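Side-chain contacts in methylmalonyl-CoA epimerase, mitochondrial (Homo sapiens, PDB 3RMU), which catalyses the interconversion of (R)- and (S)-methylmalonyl-CoA in mitochondrial propionyl-CoA metabolism, with a cobalt ion at its metal site: residues A21-K24 / N25-A29; A90-M93 / D94-K98; L57-G61 / L62-I66. All coordinates share one frame; numbering follows the deposited sequence.

From the N terminus the chain passes contact 1, then contact 3, then contact 2; they follow in series and none nests in or crosses another. Contacts 1 and 2 are local to the ends of helices, and only contact 3 closes a loop, between Leu57 and Pro59 on one side and Ser64 and Ile66 on the other. Contact 1 finishes helix 16-26 and hands the chain to strand 30-37. Contact 3 turns the end of strand 53-59 toward helix 67-72. Contact 2 covers the last turns of helix 88-97. The centres of contacts 1 and 2 lie about 40 Å apart, yet in the dimer contact 1 of one subunit meets contact 2 of the other: Ile26 packs on Leu95.

Contact 1. Residues A21-K24 / N25-A29. With EDO (1,2-ethanediol), chain N; EDO (1,2-ethanediol), chain H.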
ATOM      1  N   ALA A  21       1.475 -16.303  -8.260  1.00 22.98           N
ATOM      2  CA  ALA A  21       0.867 -17.567  -7.930  1.00 22.21           C
ATOM      3  C   ALA A  21       0.361 -17.602  -6.495  1.00 22.59           C
ATOM      4  O   ALA A  21      -0.603 -18.289  -6.213  1.00 26.17           O
ATOM      5  CB  ALA A  21       1.867 -18.741  -8.198  1.00 23.47           C
ATOM      6  N   PHE A  22       1.002 -16.878  -5.580  1.00 24.42           N
ATOM      7  CA  PHE A  22       0.478 -16.796  -4.225  1.00 25.08           C
ATOM      8  C   PHE A  22      -0.901 -16.119  -4.232  1.00 25.12           C
ATOM      9  O   PHE A  22      -1.878 -16.654  -3.699  1.00 26.80           O
ATOM     10  CB  PHE A  22       1.443 -16.029  -3.337  1.00 26.25           C
ATOM     11  CG  PHE A  22       0.954 -15.815  -1.945  1.00 30.14           C
ATOM     12  CD1 PHE A  22       1.142 -16.788  -0.969  1.00 29.70           C
ATOM     13  CD2 PHE A  22       0.335 -14.623  -1.597  1.00 41.34           C
ATOM     14  CE1 PHE A  22       0.707 -16.565   0.316  1.00 34.08           C
ATOM     15  CE2 PHE A  22      -0.104 -14.413  -0.320  1.00 40.17           C
ATOM     16  CZ  PHE A  22       0.057 -15.391   0.632  1.00 30.08           C
ATOM     17  N   TYR A  23      -0.977 -14.939  -4.837  1.00 21.46           N
ATOM     18  CA  TYR A  23      -2.242 -14.215  -4.876  1.00 21.55           C
ATOM     19  C   TYR A  23      -3.307 -15.034  -5.569  1.00 19.27           C
ATOM     20  O   TYR A  23      -4.430 -15.138  -5.057  1.00 21.30           O
ATOM     21  CB  TYR A  23      -2.092 -12.811  -5.470  1.00 18.73           C
ATOM     22  CG  TYR A  23      -1.416 -11.916  -4.473  1.00 20.89           C
ATOM     23  CD1 TYR A  23      -0.046 -11.724  -4.501  1.00 24.30           C
ATOM     24  CD2 TYR A  23      -2.144 -11.289  -3.466  1.00 26.32           C
ATOM     25  CE1 TYR A  23       0.586 -10.948  -3.562  1.00 24.16           C
ATOM     26  CE2 TYR A  23      -1.511 -10.497  -2.532  1.00 23.92           C
ATOM     27  CZ  TYR A  23      -0.141 -10.338  -2.585  1.00 35.06           C
ATOM     28  OH  TYR A  23       0.515  -9.572  -1.661  1.00 34.24           O
ATOM     29  N   LYS A  24      -2.949 -15.655  -6.691  1.00 18.22           N
ATOM     30  CA  LYS A  24      -3.911 -16.435  -7.457  1.00 26.79           C
ATOM     31  C   LYS A  24      -4.350 -17.712  -6.740  1.00 24.07           C
ATOM     32  O   LYS A  24      -5.534 -17.947  -6.551  1.00 25.68           O
ATOM     33  CB  LYS A  24      -3.340 -16.763  -8.832  1.00 23.46           C
ATOM     34  CG  LYS A  24      -4.271 -17.446  -9.796  1.00 34.39           C
ATOM     35  CD  LYS A  24      -3.459 -17.941 -11.001  1.00 34.80           C
ATOM     36  CE  LYS A  24      -4.273 -18.741 -11.981  1.00 47.19           C
ATOM     37  NZ  LYS A  24      -3.428 -19.154 -13.167  1.00 48.47           N
ATOM     38  N   ASN A  25      -3.388 -18.549  -6.373  1.00 25.26           N
ATOM     39  CA  ASN A  25      -3.698 -19.907  -5.958  1.00 25.02           C
ATOM     40  C   ASN A  25      -3.769 -20.125  -4.437  1.00 24.03           C
ATOM     41  O   ASN A  25      -4.381 -21.076  -3.999  1.00 29.64           O
ATOM     42  CB  ASN A  25      -2.750 -20.888  -6.637  1.00 27.77           C
ATOM     43  CG  ASN A  25      -3.014 -20.993  -8.124  1.00 33.88           C
ATOM     44  OD1 ASN A  25      -4.140 -20.785  -8.569  1.00 32.43           O
ATOM     45  ND2 ASN A  25      -1.981 -21.322  -8.896  1.00 34.21           N
ATOM     46  N   ILE A  26      -3.134 -19.262  -3.660  1.00 26.77           N
ATOM     47  CA  ILE A  26      -3.324 -19.274  -2.210  1.00 27.73           C
ATOM     48  C   ILE A  26      -4.501 -18.371  -1.797  1.00 26.14           C
ATOM     49  O   ILE A  26      -5.438 -18.860  -1.180  1.00 28.16           O
ATOM     50  CB  ILE A  26      -2.037 -18.876  -1.438  1.00 24.66           C
ATOM     51  CG1 ILE A  26      -0.922 -19.866  -1.752  1.00 27.81           C
ATOM     52  CG2 ILE A  26      -2.297 -18.892   0.095  1.00 26.78           C
ATOM     53  CD1 ILE A  26      -1.325 -21.326  -1.623  1.00 29.21           C
ATOM     54  N   LEU A  27      -4.475 -17.086  -2.152  1.00 25.97           N
ATOM     55  CA  LEU A  27      -5.555 -16.180  -1.766  1.00 26.39           C
ATOM     56  C   LEU A  27      -6.810 -16.209  -2.653  1.00 24.94           C
ATOM     57  O   LEU A  27      -7.866 -15.721  -2.252  1.00 26.33           O
ATOM     58  CB  LEU A  27      -5.045 -14.755  -1.613  1.00 24.91           C
ATOM     59  CG  LEU A  27      -4.051 -14.495  -0.485  1.00 26.81           C
ATOM     60  CD1 LEU A  27      -3.782 -12.990  -0.364  1.00 25.79           C
ATOM     61  CD2 LEU A  27      -4.519 -15.107   0.844  1.00 27.17           C
ATOM     62  N   GLY A  28      -6.706 -16.722  -3.861  1.00 23.99           N
ATOM     63  CA  GLY A  28      -7.880 -16.773  -4.766  1.00 28.13           C
ATOM     64  C   GLY A  28      -8.216 -15.441  -5.456  1.00 29.04           C
ATOM     65  O   GLY A  28      -9.397 -15.174  -5.767  1.00 28.14           O
ATOM     66  N   ALA A  29      -7.189 -14.619  -5.680  1.00 21.35           N
ATOM     67  CA  ALA A  29      -7.299 -13.346  -6.420  1.00 17.60           C
ATOM     68  C   ALA A  29      -7.350 -13.545  -7.939  1.00 22.76           C
ATOM     69  O   ALA A  29      -6.873 -14.564  -8.500  1.00 24.19           O
ATOM     70  CB  ALA A  29      -6.134 -12.415  -6.074  1.00 20.25           C
TER
HETATM   71  C1  EDO N   7      -8.845 -16.370   1.028  1.00 28.14           C
HETATM   72  O1  EDO N   7      -9.571 -16.214  -0.195  1.00 33.26           O
HETATM   73  C2  EDO N   7      -8.371 -17.827   1.180  1.00 40.24           C
HETATM   74  O2  EDO N   7      -9.457 -18.755   1.407  1.00 34.37           O
HETATM   75  C1  EDO H   3      -0.392 -16.361 -13.546  1.00 47.97           C
HETATM   76  O1  EDO H   3      -1.697 -16.533 -14.122  1.00 47.35           O
HETATM   77  C2  EDO H   3      -0.122 -14.865 -13.529  1.00 31.97           C
HETATM   78  O2  EDO H   3       1.253 -14.500 -13.438  1.00 44.49           O
HETATM   79  O   HOH W   1      -7.777 -17.218  -8.467  1.00 34.01           O
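The carbonyl oxygen of Phe22 accepts two backbone bonds, from Ile26 N at 2.9 Å and from Leu27 N at 3.1 Å. The i to i+5 bond from Leu27 beside the i to i+4 bond from Ile26 marks a wider, pi-type turn; the Leu27 bond is also the straighter (161° at the hydrogen, against 138°). Tyr23 O takes Ala29 N, six residues on, at 2.9 Å. Gly28, just before Ala29, is the first residue to leave helical phi/psi, with a positive phi, and its CA lies 3.2 Å from Lys24 O in a CH...O contact.

The side chains follow the same turn. Phe22 holds its ring anti to the backbone N (chi1 176°), which sets one ring face under Ile26, whose CB stands 4.2 Å from the ring centroid in a CH-pi contact. Leu27 CD1 reaches both aromatics, lying 3.9 Å from Phe22 CE2 and equally near Tyr23 CD2. Tyr23 CB touches the Ala29 methyl, and its hydroxyl is hydrogen-bonded to Gly125 O of the second subunit. Exposed, extended Lys24 runs alongside Asn25. Elsewhere, at the dimer interface, ethanediol O1 donates to Leu27 O at 2.7 Å, and the same molecule bonds Asp94 of the second subunit. This is a helix C terminus closed by a positive-phi glycine, at the alpha-to-beta junction of the beta-alpha-beta-beta-beta module characteristic of the VOC fold.

Contact 2. Residues A90-M93 / D94-K98. With EDO (1,2-ethanediol), chain F.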
ATOM      1  N   ALA A  90      -1.806  20.857 -13.620  1.00 29.77           N
ATOM      2  CA  ALA A  90      -2.335  21.720 -12.578  1.00 31.59           C
ATOM      3  C   ALA A  90      -1.774  21.316 -11.197  1.00 26.61           C
ATOM      4  O   ALA A  90      -1.420  22.166 -10.381  1.00 25.08           O
ATOM      5  CB  ALA A  90      -3.869  21.664 -12.574  1.00 32.30           C
ATOM      6  N   ALA A  91      -1.678  20.011 -10.967  1.00 24.24           N
ATOM      7  CA  ALA A  91      -1.189  19.479  -9.718  1.00 25.01           C
ATOM      8  C   ALA A  91       0.290  19.795  -9.553  1.00 24.18           C
ATOM      9  O   ALA A  91       0.713  20.180  -8.475  1.00 24.63           O
ATOM     10  CB  ALA A  91      -1.428  17.997  -9.656  1.00 21.43           C
ATOM     11  N   VAL A  92       1.067  19.628 -10.614  1.00 23.72           N
ATOM     12  CA  VAL A  92       2.490  19.955 -10.576  1.00 26.61           C
ATOM     13  C   VAL A  92       2.696  21.434 -10.260  1.00 27.40           C
ATOM     14  O   VAL A  92       3.495  21.767  -9.393  1.00 28.82           O
ATOM     15  CB  VAL A  92       3.210  19.550 -11.879  1.00 34.02           C
ATOM     16  CG1 VAL A  92       4.651  20.053 -11.896  1.00 39.77           C
ATOM     17  CG2 VAL A  92       3.182  18.050 -12.030  1.00 41.33           C
ATOM     18  N   MET A  93       1.969  22.324 -10.934  1.00 26.00           N
ATOM     19  CA  MET A  93       2.113  23.759 -10.649  1.00 31.18           C
ATOM     20  C   MET A  93       1.703  24.112  -9.206  1.00 30.53           C
ATOM     21  O   MET A  93       2.403  24.891  -8.542  1.00 31.17           O
ATOM     22  CB  MET A  93       1.275  24.604 -11.590  1.00 27.15           C
ATOM     23  CG  MET A  93       1.635  26.116 -11.598  1.00 48.73           C
ATOM     24  SD  MET A  93       3.227  26.565 -12.379  1.00 64.03           S
ATOM     25  CE  MET A  93       3.508  25.185 -13.523  1.00 46.00           C
ATOM     26  N   ASP A  94       0.547  23.598  -8.775  1.00 28.17           N
ATOM     27  CA  ASP A  94       0.053  23.792  -7.398  1.00 30.49           C
ATOM     28  C   ASP A  94       1.100  23.318  -6.399  1.00 32.00           C
ATOM     29  O   ASP A  94       1.409  24.027  -5.440  1.00 30.58           O
ATOM     30  CB  ASP A  94      -1.243  23.009  -7.186  1.00 25.20           C
ATOM     31  CG  ASP A  94      -1.753  23.076  -5.746  1.00 28.83           C
ATOM     32  OD1 ASP A  94      -1.957  24.194  -5.234  1.00 35.72           O
ATOM     33  OD2 ASP A  94      -1.939  21.989  -5.154  1.00 35.38           O
ATOM     34  N   LEU A  95       1.648  22.121  -6.617  1.00 29.47           N
ATOM     35  CA  LEU A  95       2.661  21.600  -5.693  1.00 29.71           C
ATOM     36  C   LEU A  95       3.973  22.399  -5.714  1.00 31.22           C
ATOM     37  O   LEU A  95       4.607  22.577  -4.661  1.00 29.90           O
ATOM     38  CB  LEU A  95       2.944  20.133  -5.970  1.00 27.59           C
ATOM     39  CG  LEU A  95       1.805  19.162  -5.673  1.00 27.47           C
ATOM     40  CD1 LEU A  95       2.200  17.822  -6.224  1.00 24.95           C
ATOM     41  CD2 LEU A  95       1.467  19.090  -4.163  1.00 23.62           C
ATOM     42  N   LYS A  96       4.395  22.840  -6.906  1.00 26.07           N
ATOM     43  CA  LYS A  96       5.570  23.717  -7.032  1.00 33.45           C
ATOM     44  C   LYS A  96       5.325  25.025  -6.294  1.00 30.71           C
ATOM     45  O   LYS A  96       6.229  25.540  -5.649  1.00 33.72           O
ATOM     46  CB  LYS A  96       5.937  23.990  -8.508  1.00 36.69           C
ATOM     47  CG  LYS A  96       7.424  24.373  -8.742  1.00 53.23           C
ATOM     48  CD  LYS A  96       7.865  24.186 -10.206  1.00 53.90           C
ATOM     49  CE  LYS A  96       8.018  22.699 -10.581  1.00 57.51           C
ATOM     50  NZ  LYS A  96       8.989  22.487 -11.709  1.00 59.49           N
ATOM     51  N   LYS A  97       4.104  25.555  -6.375  1.00 30.16           N
ATOM     52  CA  LYS A  97       3.764  26.806  -5.679  1.00 32.71           C
ATOM     53  C   LYS A  97       3.748  26.680  -4.144  1.00 34.17           C
ATOM     54  O   LYS A  97       4.003  27.649  -3.430  1.00 35.90           O
ATOM     55  CB  LYS A  97       2.399  27.315  -6.141  1.00 39.66           C
ATOM     56  CG  LYS A  97       2.434  28.058  -7.471  1.00 44.75           C
ATOM     57  CD  LYS A  97       1.069  28.073  -8.180  1.00 65.85           C
ATOM     58  CE  LYS A  97       0.074  29.038  -7.535  1.00 73.00           C
ATOM     59  NZ  LYS A  97      -0.877  29.580  -8.554  1.00 76.73           N
ATOM     60  N   LYS A  98       3.400  25.495  -3.665  1.00 33.45           N
ATOM     61  CA  LYS A  98       3.330  25.184  -2.231  1.00 32.22           C
ATOM     62  C   LYS A  98       4.743  24.933  -1.692  1.00 34.33           C
ATOM     63  O   LYS A  98       4.936  24.787  -0.480  1.00 34.39           O
ATOM     64  CB  LYS A  98       2.413  23.957  -2.007  1.00 35.16           C
ATOM     65  CG  LYS A  98       0.894  24.235  -2.200  1.00 33.25           C
ATOM     66  CD  LYS A  98       0.014  22.980  -2.181  1.00 29.55           C
ATOM     67  CE  LYS A  98      -1.496  23.336  -2.011  1.00 37.11           C
ATOM     68  NZ  LYS A  98      -2.482  22.208  -2.333  1.00 31.10           N
TER
HETATM   69  C1  EDO F 177      -2.282  18.510  -5.313  1.00 34.15           C
HETATM   70  O1  EDO F 177      -2.426  19.611  -6.212  1.00 32.19           O
HETATM   71  C2  EDO F 177      -3.086  17.329  -5.842  1.00 33.08           C
HETATM   72  O2  EDO F 177      -4.430  17.447  -5.377  1.00 43.78           O
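Leu95 lies close over the carbonyl of Ala91: its N donates to Ala91 O at 2.8 Å, and its own CG comes within 3.2 Å of the same oxygen. This is the tight side of helix 88-97, where buried Ala91, Val92 and Leu95 face the protein and Leu95 also packs on Ile100 and Leu103 of its own chain and on Ile26 of the second subunit. Regular i to i+4 bonds run along the backbone, Asp94 N to Ala90 O at 2.9 Å among them.

The solvent side is looser. Met93 CG, anti to the backbone N (chi1 -165°), lies 4.0 Å from Lys97 CD, where the two chains slant across one another; Lys97 and its neighbour Lys96 are exposed.

Between these sides lies a polar cluster. Asp94 OD2 takes Lys98 NZ at 2.9 Å on its syn lone pair, a salt bridge one helical turn long, and also accepts from an ethanediol hydroxyl, O1, at 2.6 Å. Lys98 NZ has a second hold on Ile26 O of the second subunit. The carboxylate and that helix-end carbonyl probably favour the protonated lysine, and in turn the lysine's positive charge probably favours the ionised form of Asp94.

Contact 3. Residues L57-G61 / L62-I66; sequences LHPLG and LDSPI. Unlike the reference sequence in segment 62-66: Leu62 (reference Arg).
Leu57 opens the turn with its CB against the CD1 methyl of Ile66, 3.7 Å away. The same Leu57 side chain comes within about 4 Å of the side chain of the metal ligand His80 and about 6 Å of the cobalt ion, so Leu57, one member of this apolar pair, borders the metal site. His58 points its side chain off the other way; ND1 is hydrogen-bonded to Val13 O, and CD of the next residue, Pro59, sits 3.2 Å above the imidazole plane, offset toward its rim.

Pro59 meets both returning residues, Ser64 and Ile66. Its CB meets Ser64 CB at 3.6 Å, and its ring and the Ile66 chain cross at about a right angle, with Pro59 CD 3.9 Å from Ile66 CD1. Ile66 manages both neighbours because CG1 lies between its own backbone N and carbonyl carbon (chi1 66°), directing CD1 back to the end of the strand. Leu60 turns its side chain away from the returning residues, while its backbone bonds to Gly41. Gly61 then takes a positive phi, and the chain swings round through Leu62, a position where the reference sequence has arginine, and Asp63; both are exposed and poorly ordered.

On the return, Ser64 OG lies 3.5 Å from Pro59 CA. Its bond to Gly41 O is the stronger hold on this buried hydroxyl, with a weak capping bond from Ile66 N (3.4 Å, 164° at the hydrogen) added ahead of the turn into helix 67-72. The whole turn leaves strand 53-59 where that strand lies between strands 3-12 and 42-48: Leu57 bonds through its backbone to Ile11 and Val13, its side chain rests on Val44, and Ser64 and Ile66 pack on Val42.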
ATOM      1  N   LEU A  57       5.768  -6.037  -8.938  1.00 18.23           N
ATOM      2  CA  LEU A  57       6.794  -5.500  -9.822  1.00 18.77           C
ATOM      3  C   LEU A  57       8.074  -6.260  -9.583  1.00 16.14           C
ATOM      4  O   LEU A  57       8.394  -6.540  -8.434  1.00 19.82           O
ATOM      5  CB  LEU A  57       7.070  -4.032  -9.491  1.00 18.38           C
ATOM      6  CG  LEU A  57       5.892  -3.064  -9.696  1.00 16.05           C
ATOM      7  CD1 LEU A  57       6.319  -1.630  -9.288  1.00 20.50           C
ATOM      8  CD2 LEU A  57       5.427  -3.118 -11.133  1.00 22.71           C
ATOM      9  N   HIS A  58       8.772  -6.564 -10.671  1.00 21.29           N
ATOM     10  CA  HIS A  58      10.119  -7.149 -10.609  1.00 23.92           C
ATOM     11  C   HIS A  58      11.013  -6.491 -11.658  1.00 22.69           C
ATOM     12  O   HIS A  58      10.543  -6.183 -12.753  1.00 24.14           O
ATOM     13  CB  HIS A  58      10.054  -8.663 -10.822  1.00 28.55           C
ATOM     14  CG  HIS A  58      11.361  -9.345 -10.592  1.00 28.57           C
ATOM     15  ND1 HIS A  58      11.839  -9.623  -9.329  1.00 32.52           N
ATOM     16  CD2 HIS A  58      12.310  -9.762 -11.458  1.00 35.19           C
ATOM     17  CE1 HIS A  58      13.023 -10.203  -9.432  1.00 37.12           C
ATOM     18  NE2 HIS A  58      13.325 -10.308 -10.713  1.00 35.34           N
ATOM     19  N   PRO A  59      12.299  -6.247 -11.330  1.00 22.66           N
ATOM     20  CA  PRO A  59      13.217  -5.622 -12.273  1.00 25.36           C
ATOM     21  C   PRO A  59      13.271  -6.296 -13.627  1.00 25.39           C
ATOM     22  O   PRO A  59      13.232  -7.539 -13.729  1.00 30.59           O
ATOM     23  CB  PRO A  59      14.592  -5.762 -11.591  1.00 28.22           C
ATOM     24  CG  PRO A  59      14.264  -5.821 -10.138  1.00 25.94           C
ATOM     25  CD  PRO A  59      12.975  -6.566 -10.060  1.00 29.57           C
ATOM     26  N   LEU A  60      13.405  -5.459 -14.643  1.00 24.40           N
ATOM     27  CA  LEU A  60      13.630  -5.904 -16.011  1.00 31.03           C
ATOM     28  C   LEU A  60      14.833  -5.105 -16.498  1.00 41.07           C
ATOM     29  O   LEU A  60      14.734  -3.893 -16.760  1.00 40.12           O
ATOM     30  CB  LEU A  60      12.374  -5.682 -16.848  1.00 30.76           C
ATOM     31  CG  LEU A  60      12.342  -6.194 -18.280  1.00 31.26           C
ATOM     32  CD1 LEU A  60      12.426  -7.695 -18.325  1.00 29.58           C
ATOM     33  CD2 LEU A  60      11.043  -5.707 -18.929  1.00 27.72           C
ATOM     34  N   GLY A  61      15.971  -5.799 -16.592  1.00 44.95           N
ATOM     35  CA  GLY A  61      17.281  -5.209 -16.885  1.00 47.40           C
ATOM     36  C   GLY A  61      17.991  -4.607 -15.679  1.00 49.77           C
ATOM     37  O   GLY A  61      17.449  -4.567 -14.574  1.00 49.19           O
ATOM     38  N   LEU A  62      19.176  -4.053 -15.923  1.00 57.56           N
ATOM     39  CA  LEU A  62      20.153  -3.781 -14.861  1.00 61.99           C
ATOM     40  C   LEU A  62      19.956  -2.508 -14.052  1.00 61.91           C
ATOM     41  O   LEU A  62      20.308  -2.467 -12.870  1.00 66.13           O
ATOM     42  CB  LEU A  62      21.568  -3.767 -15.440  1.00 66.57           C
ATOM     43  CG  LEU A  62      22.054  -5.057 -16.099  1.00 69.15           C
ATOM     44  CD1 LEU A  62      23.567  -5.003 -16.231  1.00 78.50           C
ATOM     45  CD2 LEU A  62      21.608  -6.291 -15.302  1.00 72.26           C
ATOM     46  N   ASP A  63      19.422  -1.465 -14.670  1.00 59.13           N
ATOM     47  CA  ASP A  63      19.261  -0.195 -13.961  1.00 59.06           C
ATOM     48  C   ASP A  63      17.789   0.026 -13.684  1.00 51.62           C
ATOM     49  O   ASP A  63      17.251   1.107 -13.909  1.00 49.14           O
ATOM     50  CB  ASP A  63      19.887   0.974 -14.749  1.00 64.86           C
ATOM     51  CG  ASP A  63      19.364   1.077 -16.175  1.00 77.10           C
ATOM     52  OD1 ASP A  63      19.029   0.022 -16.773  1.00 86.51           O
ATOM     53  OD2 ASP A  63      19.290   2.214 -16.692  1.00 86.76           O
ATOM     54  N   SER A  64      17.135  -1.021 -13.191  1.00 47.83           N
ATOM     55  CA  SER A  64      15.739  -0.927 -12.863  1.00 43.69           C
ATOM     56  C   SER A  64      15.575   0.052 -11.704  1.00 38.96           C
ATOM     57  O   SER A  64      16.349   0.006 -10.763  1.00 39.51           O
ATOM     58  CB  SER A  64      15.176  -2.288 -12.475  1.00 35.97           C
ATOM     59  OG  SER A  64      13.811  -2.134 -12.083  1.00 38.07           O
ATOM     60  N   PRO A  65      14.567   0.935 -11.773  1.00 39.63           N
ATOM     61  CA  PRO A  65      14.304   1.874 -10.675  1.00 39.47           C
ATOM     62  C   PRO A  65      13.910   1.220  -9.343  1.00 41.96           C
ATOM     63  O   PRO A  65      13.910   1.905  -8.328  1.00 38.54           O
ATOM     64  CB  PRO A  65      13.125   2.702 -11.198  1.00 38.41           C
ATOM     65  CG  PRO A  65      12.444   1.814 -12.178  1.00 41.50           C
ATOM     66  CD  PRO A  65      13.598   1.123 -12.871  1.00 42.98           C
ATOM     67  N   ILE A  66      13.567  -0.075  -9.351  1.00 41.02           N
ATOM     68  CA  ILE A  66      13.286  -0.820  -8.114  1.00 36.63           C
ATOM     69  C   ILE A  66      14.422  -1.803  -7.725  1.00 39.31           C
ATOM     70  O   ILE A  66      14.373  -2.436  -6.671  1.00 37.26           O
ATOM     71  CB  ILE A  66      11.913  -1.543  -8.190  1.00 33.10           C
ATOM     72  CG1 ILE A  66      11.897  -2.657  -9.246  1.00 31.98           C
ATOM     73  CG2 ILE A  66      10.771  -0.532  -8.475  1.00 30.28           C
ATOM     74  CD1 ILE A  66      10.676  -3.581  -9.141  1.00 23.87           C
TER